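Local structure of cellulase IBT99 (Metagenomes, 6WBT) at residues 284-287 with 288-292; 89-92 with 93-96; 322-325 with 326-330; 25-28 with 29-32. The protein probably hydrolyses 6-phospho-alpha-glucosides as a family 4 glycosidase that uses NAD and a manganese ion, with glucose 6-phosphate bound in its active-site pocket. One frame throughout, in Å; residues are numbered along the deposited sequence.

Contact 1 of 4, residues 284-287 with 288-292; sequences NTRG and MQVIN. With G6P (6-O-phosphono-alpha-D-glucopyranose), chain F.
Arg-286 leaves the backbone with CG opposite N (chi1 177°) and then bends at chi2 (56°), which carries its guanidinium back beside Gln-289. This is the first turn of the short helix 286-291, and it forms part of the glucose 6-phosphate pocket. NH1 of Arg-286 donates to OE1 of Gln-289 at 3.2 Å. The oxygen lies near the guanidinium plane, but the Gln-289 amide stands almost perpendicular to that plane (87°). The same NH1 forms a salt bridge with Asp-241. On the phosphate side, NH2 of Arg-286 gives a 2.8 Å bond to O3P of the glucose 6-phosphate, and NE gives one of 3.2 Å to its O1P. A second bond, from NE to O3P, is weak. Val-290 CG1 lies over one face of the guanidinium, 3.7 Å from NE of Arg-286. A leucine in place of Arg-286 would probably leave O1P and O3P of the ligand without these donors and Asp-241 without its charge partner. The other end of the Gln-289 amide reaches back, NE2 donating to Asn-284 O at 3.3 Å from above the carbonyl plane. Thr-285 is at the N-cap position. Its O accepts Gln-289 N at 3.1 Å, and its OG1 is hydrogen-bonded to Glu-98. On another side of the turn runs selenomethionine Met-288, its SE 3.7 Å from CA of Asn-284.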
loop_
_atom_site.group_PDB
_atom_site.type_symbol
_atom_site.label_atom_id
_atom_site.label_comp_id
_atom_site.label_asym_id
_atom_site.label_seq_id
_atom_site.Cartn_x
_atom_site.Cartn_y
_atom_site.Cartn_z
ATOM N N ASN A 284 8.917 -40.019 24.462
ATOM C CA ASN A 284 7.651 -39.690 25.126
ATOM C C ASN A 284 7.281 -38.263 24.716
ATOM O O ASN A 284 7.257 -37.320 25.508
ATOM C CB ASN A 284 7.750 -39.827 26.647
ATOM C CG ASN A 284 6.411 -39.663 27.349
ATOM O OD1 ASN A 284 6.133 -38.624 27.948
ATOM N ND2 ASN A 284 5.584 -40.698 27.291
ATOM N N THR A 285 6.972 -38.100 23.433
ATOM C CA THR A 285 6.545 -36.813 22.918
ATOM C C THR A 285 5.132 -36.501 23.402
ATOM O O THR A 285 4.461 -37.326 24.026
ATOM C CB THR A 285 6.609 -36.801 21.394
ATOM O OG1 THR A 285 5.750 -37.822 20.878
ATOM C CG2 THR A 285 8.029 -37.066 20.926
ATOM N N ARG A 286 4.688 -35.276 23.110
ATOM C CA ARG A 286 3.365 -34.837 23.544
ATOM C C ARG A 286 2.264 -35.690 22.925
ATOM O O ARG A 286 1.255 -35.985 23.577
ATOM C CB ARG A 286 3.168 -33.361 23.194
ATOM C CG ARG A 286 1.792 -32.814 23.529
ATOM C CD ARG A 286 1.452 -33.029 24.995
ATOM N NE ARG A 286 0.083 -32.630 25.310
ATOM C CZ ARG A 286 -0.485 -32.795 26.500
ATOM N NH1 ARG A 286 0.195 -33.356 27.490
ATOM N NH2 ARG A 286 -1.736 -32.403 26.698
ATOM N N GLY A 287 2.438 -36.093 21.665
ATOM C CA GLY A 287 1.452 -36.960 21.040
ATOM C C GLY A 287 1.337 -38.303 21.735
ATOM O O GLY A 287 0.248 -38.873 21.829
HETATM N N MSE A 288 2.455 -38.824 22.230
HETATM C CA MSE A 288 2.457 -40.082 22.965
HETATM C C MSE A 288 1.747 -39.933 24.305
HETATM O O MSE A 288 1.135 -40.878 24.805
HETATM C CB MSE A 288 3.889 -40.572 23.182
HETATM C CG MSE A 288 4.540 -41.165 21.945
HETATM SE SE MSE A 288 6.409 -41.623 22.252
HETATM C CE MSE A 288 6.643 -42.914 20.812
ATOM N N GLN A 289 1.833 -38.732 24.882
ATOM C CA GLN A 289 1.205 -38.486 26.175
ATOM C C GLN A 289 -0.314 -38.487 26.063
ATOM O O GLN A 289 -1.004 -39.050 26.921
ATOM C CB GLN A 289 1.704 -37.162 26.753
ATOM C CG GLN A 289 3.208 -37.120 26.965
ATOM C CD GLN A 289 3.712 -35.734 27.308
ATOM O OE1 GLN A 289 2.979 -34.911 27.855
ATOM N NE2 GLN A 289 4.970 -35.465 26.979
ATOM N N VAL A 290 -0.857 -37.863 25.013
ATOM C CA VAL A 290 -2.302 -37.872 24.826
ATOM C C VAL A 290 -2.794 -39.238 24.370
ATOM O O VAL A 290 -3.981 -39.546 24.520
ATOM C CB VAL A 290 -2.733 -36.771 23.835
ATOM C CG1 VAL A 290 -2.130 -35.433 24.235
ATOM C CG2 VAL A 290 -2.342 -37.139 22.415
ATOM N N ILE A 291 -1.910 -40.070 23.814
ATOM C CA ILE A 291 -2.287 -41.443 23.496
ATOM C C ILE A 291 -2.443 -42.256 24.774
ATOM O O ILE A 291 -3.413 -43.006 24.938
ATOM C CB ILE A 291 -1.257 -42.075 22.541
ATOM C CG1 ILE A 291 -1.403 -41.489 21.135
ATOM C CG2 ILE A 291 -1.411 -43.588 22.507
ATOM C CD1 ILE A 291 -0.409 -42.042 20.137
ATOM N N ASN A 292 -1.499 -42.115 25.704
ATOM C CA ASN A 292 -1.588 -42.768 27.003
ATOM C C ASN A 292 -2.461 -42.006 27.990
ATOM O O ASN A 292 -2.569 -42.425 29.147
ATOM C CB ASN A 292 -0.188 -42.954 27.595
ATOM C CG ASN A 292 0.691 -43.846 26.743
ATOM O OD1 ASN A 292 0.199 -44.701 26.007
ATOM N ND2 ASN A 292 2.002 -43.654 26.842
HETATM C C1 G6P F . -4.963 -25.761 22.770
HETATM C C2 G6P F . -4.369 -25.445 21.399
HETATM C C3 G6P F . -4.425 -26.661 20.483
HETATM C C4 G6P F . -3.833 -27.880 21.181
HETATM C C5 G6P F . -4.528 -28.079 22.522
HETATM C C6 G6P F . -4.026 -29.312 23.267
HETATM O O1 G6P F . -6.366 -26.013 22.635
HETATM O O2 G6P F . -5.095 -24.366 20.801
HETATM O O3 G6P F . -3.697 -26.391 19.281
HETATM O O4 G6P F . -4.011 -29.042 20.364
HETATM O O5 G6P F . -4.328 -26.914 23.324
HETATM O O6 G6P F . -3.117 -30.061 22.462
HETATM P P G6P F . -2.720 -31.560 22.893
HETATM O O1P G6P F . -1.244 -31.652 22.592
HETATM O O2P G6P F . -3.601 -32.440 22.040
HETATM O O3P G6P F . -3.054 -31.606 24.365
#

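Contact 2 of 4, residues 89-92 with 93-96. With G6P (6-O-phosphono-alpha-D-glucopyranose), chain F.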
loop_
_atom_site.group_PDB
_atom_site.type_symbol
_atom_site.label_atom_id
_atom_site.label_comp_id
_atom_site.label_asym_id
_atom_site.label_seq_id
_atom_site.Cartn_x
_atom_site.Cartn_y
_atom_site.Cartn_z
ATOM N N GLY A 89 -4.319 -38.316 9.570
ATOM C CA GLY A 89 -3.249 -39.149 10.064
ATOM C C GLY A 89 -3.416 -39.605 11.496
ATOM O O GLY A 89 -2.707 -40.527 11.922
ATOM N N GLY A 90 -4.327 -38.995 12.251
ATOM C CA GLY A 90 -4.567 -39.380 13.626
ATOM C C GLY A 90 -3.389 -39.062 14.534
ATOM O O GLY A 90 -2.404 -38.431 14.148
ATOM N N LEU A 91 -3.516 -39.520 15.781
ATOM C CA LEU A 91 -2.428 -39.374 16.739
ATOM C C LEU A 91 -1.228 -40.240 16.378
ATOM O O LEU A 91 -0.132 -40.006 16.897
ATOM C CB LEU A 91 -2.913 -39.717 18.148
ATOM C CG LEU A 91 -3.956 -38.777 18.755
ATOM C CD1 LEU A 91 -4.364 -39.254 20.138
ATOM C CD2 LEU A 91 -3.425 -37.355 18.814
ATOM N N LYS A 92 -1.416 -41.231 15.504
ATOM C CA LYS A 92 -0.298 -42.057 15.059
ATOM C C LYS A 92 0.717 -41.235 14.273
ATOM O O LYS A 92 1.929 -41.369 14.482
ATOM C CB LYS A 92 -0.822 -43.220 14.214
ATOM C CG LYS A 92 0.096 -43.638 13.077
ATOM C CD LYS A 92 -0.685 -44.359 11.991
ATOM C CE LYS A 92 0.141 -44.519 10.726
ATOM N NZ LYS A 92 -0.663 -45.093 9.612
HETATM N N MSE A 93 0.245 -40.381 13.373
HETATM C CA MSE A 93 1.135 -39.559 12.563
HETATM C C MSE A 93 1.678 -38.377 13.356
HETATM O O MSE A 93 2.716 -37.813 13.007
HETATM C CB MSE A 93 0.418 -39.063 11.307
HETATM C CG MSE A 93 0.260 -40.123 10.231
HETATM SE SE MSE A 93 1.970 -40.908 9.720
HETATM C CE MSE A 93 2.940 -39.270 9.298
ATOM N N ARG A 94 0.974 -38.006 14.427
ATOM C CA ARG A 94 1.434 -36.896 15.254
ATOM C C ARG A 94 2.717 -37.251 15.994
ATOM O O ARG A 94 3.648 -36.440 16.057
ATOM C CB ARG A 94 0.344 -36.483 16.243
ATOM C CG ARG A 94 0.779 -35.381 17.191
ATOM C CD ARG A 94 -0.339 -34.963 18.128
ATOM N NE ARG A 94 0.106 -33.927 19.055
ATOM C CZ ARG A 94 -0.680 -33.330 19.945
ATOM N NH1 ARG A 94 -1.960 -33.662 20.032
ATOM N NH2 ARG A 94 -0.183 -32.398 20.745
ATOM N N VAL A 95 2.787 -38.459 16.560
ATOM C CA VAL A 95 3.994 -38.861 17.275
ATOM C C VAL A 95 5.145 -39.082 16.302
ATOM O O VAL A 95 6.315 -38.939 16.674
ATOM C CB VAL A 95 3.727 -40.114 18.131
ATOM C CG1 VAL A 95 2.491 -39.914 18.986
ATOM C CG2 VAL A 95 3.581 -41.352 17.259
ATOM N N LYS A 96 4.841 -39.425 15.047
ATOM C CA LYS A 96 5.902 -39.595 14.062
ATOM C C LYS A 96 6.451 -38.251 13.602
ATOM O O LYS A 96 7.643 -38.143 13.294
ATOM C CB LYS A 96 5.392 -40.404 12.870
ATOM C CG LYS A 96 6.494 -40.897 11.948
ATOM C CD LYS A 96 7.531 -41.696 12.722
ATOM C CE LYS A 96 8.699 -42.100 11.838
ATOM N NZ LYS A 96 9.754 -42.809 12.613
HETATM C C1 G6P F . -4.963 -25.761 22.770
HETATM C C2 G6P F . -4.369 -25.445 21.399
HETATM C C3 G6P F . -4.425 -26.661 20.483
HETATM C C4 G6P F . -3.833 -27.880 21.181
HETATM C C5 G6P F . -4.528 -28.079 22.522
HETATM C C6 G6P F . -4.026 -29.312 23.267
HETATM O O1 G6P F . -6.366 -26.013 22.635
HETATM O O2 G6P F . -5.095 -24.366 20.801
HETATM O O3 G6P F . -3.697 -26.391 19.281
HETATM O O4 G6P F . -4.011 -29.042 20.364
HETATM O O5 G6P F . -4.328 -26.914 23.324
HETATM O O6 G6P F . -3.117 -30.061 22.462
HETATM P P G6P F . -2.720 -31.560 22.893
HETATM O O1P G6P F . -1.244 -31.652 22.592
HETATM O O2P G6P F . -3.601 -32.440 22.040
HETATM O O3P G6P F . -3.054 -31.606 24.365
#
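Met-93 N bonds to Gly-89 O at 3.3 Å and weakly to Gly-90 O, and the next bonds, Arg-94 N to Gly-90 O and Val-95 N to Leu-91 O, are weak too, so helix 90-103 starts loosely. Gly-89 and Gly-90 both have positive phi. A CB on Gly-89 would run into CB of Met-93. Met-93, a selenomethionine, folds at chi2 and chi3, and its CG rests 3.6 Å from Gly-89 CA. Its SE lies beside Lys-92, 4.2 Å from CE. Arg-94 does the opposite. Its chain is fully extended, which takes the guanidinium away from the helix to the glucose 6-phosphate. There NH1 donates to O2P at 2.9 Å in a nearly straight bond (176°). Leu-91 runs alongside it in the same direction, with CD2 4.0 Å from Arg-94 CD. One turn thus serves two ligands, since Leu-91 belongs to the NAD pocket and Arg-94 to the sugar phosphate pocket. The helix follows strand 81-84 of the parallel part of the main sheet, consistent with a Rossmann-type domain. It packs against helix 286-291, Leu-91 meeting Val-290 and Ile-291, and Val-95 meeting Met-288.

Contact 3 of 4, residues 322-325 with 326-330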
loop_
_atom_site.group_PDB
_atom_site.type_symbol
_atom_site.label_atom_id
_atom_site.label_comp_id
_atom_site.label_asym_id
_atom_site.label_seq_id
_atom_site.Cartn_x
_atom_site.Cartn_y
_atom_site.Cartn_z
ATOM N N GLY A 322 -15.445 -26.534 24.259
ATOM C CA GLY A 322 -16.805 -26.641 23.764
ATOM C C GLY A 322 -17.623 -25.380 23.954
ATOM O O GLY A 322 -18.501 -25.079 23.140
ATOM N N LYS A 323 -17.352 -24.623 25.021
ATOM C CA LYS A 323 -18.125 -23.412 25.280
ATOM C C LYS A 323 -17.881 -22.353 24.213
ATOM O O LYS A 323 -18.803 -21.622 23.832
ATOM C CB LYS A 323 -17.791 -22.856 26.664
ATOM C CG LYS A 323 -18.326 -23.681 27.822
ATOM C CD LYS A 323 -17.938 -23.062 29.157
ATOM C CE LYS A 323 -18.559 -23.811 30.325
ATOM N NZ LYS A 323 -18.133 -23.239 31.634
ATOM N N PHE A 324 -16.646 -22.254 23.717
ATOM C CA PHE A 324 -16.310 -21.217 22.746
ATOM C C PHE A 324 -16.833 -21.552 21.353
ATOM O O PHE A 324 -17.287 -20.659 20.628
ATOM C CB PHE A 324 -14.796 -21.007 22.720
ATOM C CG PHE A 324 -14.312 -20.217 21.539
ATOM C CD1 PHE A 324 -14.734 -18.913 21.339
ATOM C CD2 PHE A 324 -13.421 -20.774 20.637
ATOM C CE1 PHE A 324 -14.287 -18.186 20.254
ATOM C CE2 PHE A 324 -12.967 -20.050 19.553
ATOM C CZ PHE A 324 -13.402 -18.755 19.361
ATOM N N ILE A 325 -16.782 -22.826 20.963
ATOM C CA ILE A 325 -17.217 -23.211 19.625
ATOM C C ILE A 325 -18.735 -23.124 19.507
ATOM O O ILE A 325 -19.268 -22.692 18.477
ATOM C CB ILE A 325 -16.698 -24.619 19.285
ATOM C CG1 ILE A 325 -15.173 -24.650 19.388
ATOM C CG2 ILE A 325 -17.152 -25.037 17.895
ATOM C CD1 ILE A 325 -14.598 -26.038 19.517
ATOM N N VAL A 326 -19.454 -23.530 20.555
ATOM C CA VAL A 326 -20.912 -23.454 20.528
ATOM C C VAL A 326 -21.374 -22.003 20.490
ATOM O O VAL A 326 -22.373 -21.673 19.838
ATOM C CB VAL A 326 -21.504 -24.216 21.729
ATOM C CG1 VAL A 326 -23.002 -23.978 21.835
ATOM C CG2 VAL A 326 -21.214 -25.703 21.601
ATOM N N LYS A 327 -20.650 -21.109 21.169
ATOM C CA LYS A 327 -21.010 -19.694 21.151
ATOM C C LYS A 327 -20.906 -19.104 19.750
ATOM O O LYS A 327 -21.691 -18.219 19.390
ATOM C CB LYS A 327 -20.124 -18.920 22.130
ATOM C CG LYS A 327 -20.367 -17.419 22.152
ATOM C CD LYS A 327 -21.823 -17.094 22.447
ATOM C CE LYS A 327 -22.086 -15.601 22.342
ATOM N NZ LYS A 327 -23.535 -15.279 22.456
ATOM N N VAL A 328 -19.958 -19.584 18.944
ATOM C CA VAL A 328 -19.811 -19.077 17.582
ATOM C C VAL A 328 -20.996 -19.505 16.722
ATOM O O VAL A 328 -21.618 -18.679 16.042
ATOM C CB VAL A 328 -18.473 -19.543 16.979
ATOM C CG1 VAL A 328 -18.443 -19.268 15.489
ATOM C CG2 VAL A 328 -17.308 -18.844 17.674
ATOM N N VAL A 329 -21.325 -20.801 16.735
ATOM C CA VAL A 329 -22.483 -21.289 15.987
ATOM C C VAL A 329 -23.749 -20.590 16.453
ATOM O O VAL A 329 -24.587 -20.178 15.642
ATOM C CB VAL A 329 -22.617 -22.816 16.129
ATOM C CG1 VAL A 329 -23.808 -23.316 15.323
ATOM C CG2 VAL A 329 -21.336 -23.520 15.727
ATOM N N GLU A 330 -23.915 -20.458 17.771
ATOM C CA GLU A 330 -25.091 -19.790 18.313
ATOM C C GLU A 330 -25.175 -18.348 17.828
ATOM O O GLU A 330 -26.264 -17.850 17.518
ATOM C CB GLU A 330 -25.060 -19.851 19.838
ATOM C CG GLU A 330 -26.230 -19.175 20.520
ATOM C CD GLU A 330 -26.100 -19.185 22.029
ATOM O OE1 GLU A 330 -25.438 -20.097 22.566
ATOM O OE2 GLU A 330 -26.657 -18.276 22.679
#
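Phe-324 and Val-328 meet one turn apart on helix 321-334, with CE1 of the ring 4.0 Å from CG2 of Val-328. CG of Phe-324 lies opposite the backbone N (chi1 166°), and the methyl approaches the ring obliquely. One residue on, CG2 of Val-329 sits 3.5 Å from the carbonyl O of Ile-325. Regular helical bonds fix this spacing. Val-326 N donates to Gly-322 O at 3.2 Å. Val-329 N points almost straight at Ile-325 O (172°) over 3.3 Å, and Lys-327 N donates to Lys-323 O. The bond from Val-328 N to Phe-324 O is weak. Further out, the apolar side faces the central sheet: Phe-324 and Ile-325 touch Ile-170, Val-328 touches Ile-168, and Ile-325, Val-328 and Val-329 all reach Val-145. Lys-327 turns its NZ to a salt bridge with Glu-336. Buried Glu-330 also comes close to Glu-336, and this crowding of carboxylates probably raises the proton affinity of one of them, an effect the lysine would partly offset. Between the two segments of this helix, side chains meet through apolar contact, and the directional bonds are those of the backbone.

Contact 4 of 4, residues 25-28 with 29-32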
loop_
_atom_site.group_PDB
_atom_site.type_symbol
_atom_site.label_atom_id
_atom_site.label_comp_id
_atom_site.label_asym_id
_atom_site.label_seq_id
_atom_site.Cartn_x
_atom_site.Cartn_y
_atom_site.Cartn_z
ATOM N N LEU A 25 -25.501 -29.458 23.786
ATOM C CA LEU A 25 -26.783 -29.763 24.408
ATOM C C LEU A 25 -27.135 -28.783 25.519
ATOM O O LEU A 25 -28.322 -28.597 25.812
ATOM C CB LEU A 25 -26.778 -31.190 24.955
ATOM C CG LEU A 25 -26.691 -32.319 23.924
ATOM C CD1 LEU A 25 -26.696 -33.680 24.609
ATOM C CD2 LEU A 25 -27.826 -32.216 22.917
ATOM N N ASP A 26 -26.137 -28.153 26.142
ATOM C CA ASP A 26 -26.409 -27.159 27.174
ATOM C C ASP A 26 -27.016 -25.880 26.616
ATOM O O ASP A 26 -27.485 -25.047 27.398
ATOM C CB ASP A 26 -25.129 -26.821 27.941
ATOM C CG ASP A 26 -24.608 -27.992 28.744
ATOM O OD1 ASP A 26 -25.414 -28.883 29.090
ATOM O OD2 ASP A 26 -23.393 -28.022 29.036
ATOM N N GLN A 27 -27.010 -25.702 25.295
ATOM C CA GLN A 27 -27.630 -24.543 24.664
ATOM C C GLN A 27 -28.835 -24.988 23.847
ATOM O O GLN A 27 -29.004 -24.575 22.695
ATOM C CB GLN A 27 -26.623 -23.797 23.794
ATOM C CG GLN A 27 -25.401 -23.302 24.550
ATOM C CD GLN A 27 -25.738 -22.213 25.547
ATOM O OE1 GLN A 27 -25.289 -22.244 26.693
ATOM N NE2 GLN A 27 -26.528 -21.237 25.113
ATOM N N ARG A 28 -29.681 -25.830 24.445
ATOM C CA ARG A 28 -30.764 -26.452 23.692
ATOM C C ARG A 28 -31.876 -25.461 23.370
ATOM O O ARG A 28 -32.527 -25.585 22.326
ATOM C CB ARG A 28 -31.311 -27.642 24.475
ATOM C CG ARG A 28 -31.923 -28.737 23.622
ATOM C CD ARG A 28 -31.793 -30.097 24.298
ATOM N NE ARG A 28 -32.391 -30.122 25.632
ATOM C CZ ARG A 28 -31.704 -30.030 26.767
ATOM N NH1 ARG A 28 -30.384 -29.907 26.739
ATOM N NH2 ARG A 28 -32.337 -30.059 27.932
ATOM N N GLN A 29 -32.110 -24.478 24.243
ATOM C CA GLN A 29 -33.143 -23.486 23.965
ATOM C C GLN A 29 -32.732 -22.541 22.844
ATOM O O GLN A 29 -33.588 -22.080 22.080
ATOM C CB GLN A 29 -33.471 -22.687 25.226
ATOM C CG GLN A 29 -34.341 -23.423 26.230
ATOM C CD GLN A 29 -34.990 -22.484 27.229
ATOM O OE1 GLN A 29 -35.695 -22.918 28.140
ATOM N NE2 GLN A 29 -34.760 -21.188 27.057
ATOM N N LYS A 30 -31.439 -22.243 22.726
ATOM C CA LYS A 30 -30.964 -21.317 21.706
ATOM C C LYS A 30 -30.660 -21.999 20.381
ATOM O O LYS A 30 -30.774 -21.365 19.326
ATOM C CB LYS A 30 -29.716 -20.581 22.203
ATOM C CG LYS A 30 -29.907 -19.857 23.528
ATOM C CD LYS A 30 -29.806 -18.345 23.366
ATOM C CE LYS A 30 -30.949 -17.790 22.532
ATOM N NZ LYS A 30 -30.820 -16.321 22.326
ATOM N N ILE A 31 -30.277 -23.272 20.406
ATOM C CA ILE A 31 -29.954 -24.028 19.201
ATOM C C ILE A 31 -30.999 -25.127 19.060
ATOM O O ILE A 31 -31.029 -26.075 19.855
ATOM C CB ILE A 31 -28.534 -24.610 19.245
ATOM C CG1 ILE A 31 -27.483 -23.503 19.117
ATOM C CG2 ILE A 31 -28.343 -25.629 18.134
ATOM C CD1 ILE A 31 -27.154 -22.789 20.409
ATOM N N ASN A 32 -31.858 -24.999 18.052
ATOM C CA ASN A 32 -32.916 -25.976 17.804
ATOM C C ASN A 32 -32.325 -27.119 16.990
ATOM O O ASN A 32 -32.119 -26.997 15.781
ATOM C CB ASN A 32 -34.090 -25.322 17.085
ATOM C CG ASN A 32 -35.348 -26.161 17.144
ATOM O OD1 ASN A 32 -35.762 -26.754 16.148
ATOM N ND2 ASN A 32 -35.959 -26.224 18.320
#
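Gln-27 meets Lys-30 and Ile-31 in a local turn at the protein surface, in the loop between helix 17-25 and strand 33-39. One carbonyl organises it. Gln-27 O accepts Ile-31 N at 2.9 Å and, more weakly, Lys-30 N at 3.4 Å. The stronger bond joins residues four apart, as in a single turn of helix, and Arg-28 and Gln-29 have helical backbone angles. The side chain of Ile-31 folds over this carbonyl. Its chi2 of 83° bends CD1 back, to 3.6 Å from CB of Gln-27 and 3.4 Å from the O of Gln-27. Gln-27 and Lys-30 lie side by side and point the same way, with NE2 of Gln-27 4.0 Å from CG of Lys-30. The loop belongs to the first beta-alpha-beta crossover of the Rossmann-type domain. Strand 5-10, helix 17-25 and strand 33-39 follow in order, and the two strands are parallel neighbours in the sheet. From Ile-31 the backbone opens out toward the strand, and Asn-32 already makes backbone hydrogen bonds with Leu-5. Arg-28 turns away from the turn, and its NE forms a salt bridge with Glu-63. Helix 321-334 backs the other side: Gln-27 touches Val-326, Ile-31 rests on Glu-330 and Ile-333, and Lys-30 NZ makes a weak hydrogen bond to His-334 ND1.

The four contacts form two touching pairs. Contacts 1 and 2 come from the C-terminal and the Rossmann-type parts of the chain and meet at the glucose 6-phosphate, their centres 10 Å apart. Both are partly buried, and each sends an arginine to the phosphate from a helix start. CG1 of Val-95 packs 3.4 Å from Gly-287 C. Contacts 3 and 4 pair up with centres 11 Å apart, where helix 321-334 backs the 25-32 loop. Contact 3 is the buried one and is mostly apolar. Contact 4 is a surface turn held by one backbone carbonyl, with charged ends paired to residues beyond it. Contacts 2 and 3 lie on opposite sides of the chain's centre, nearest atoms about 15 Å apart.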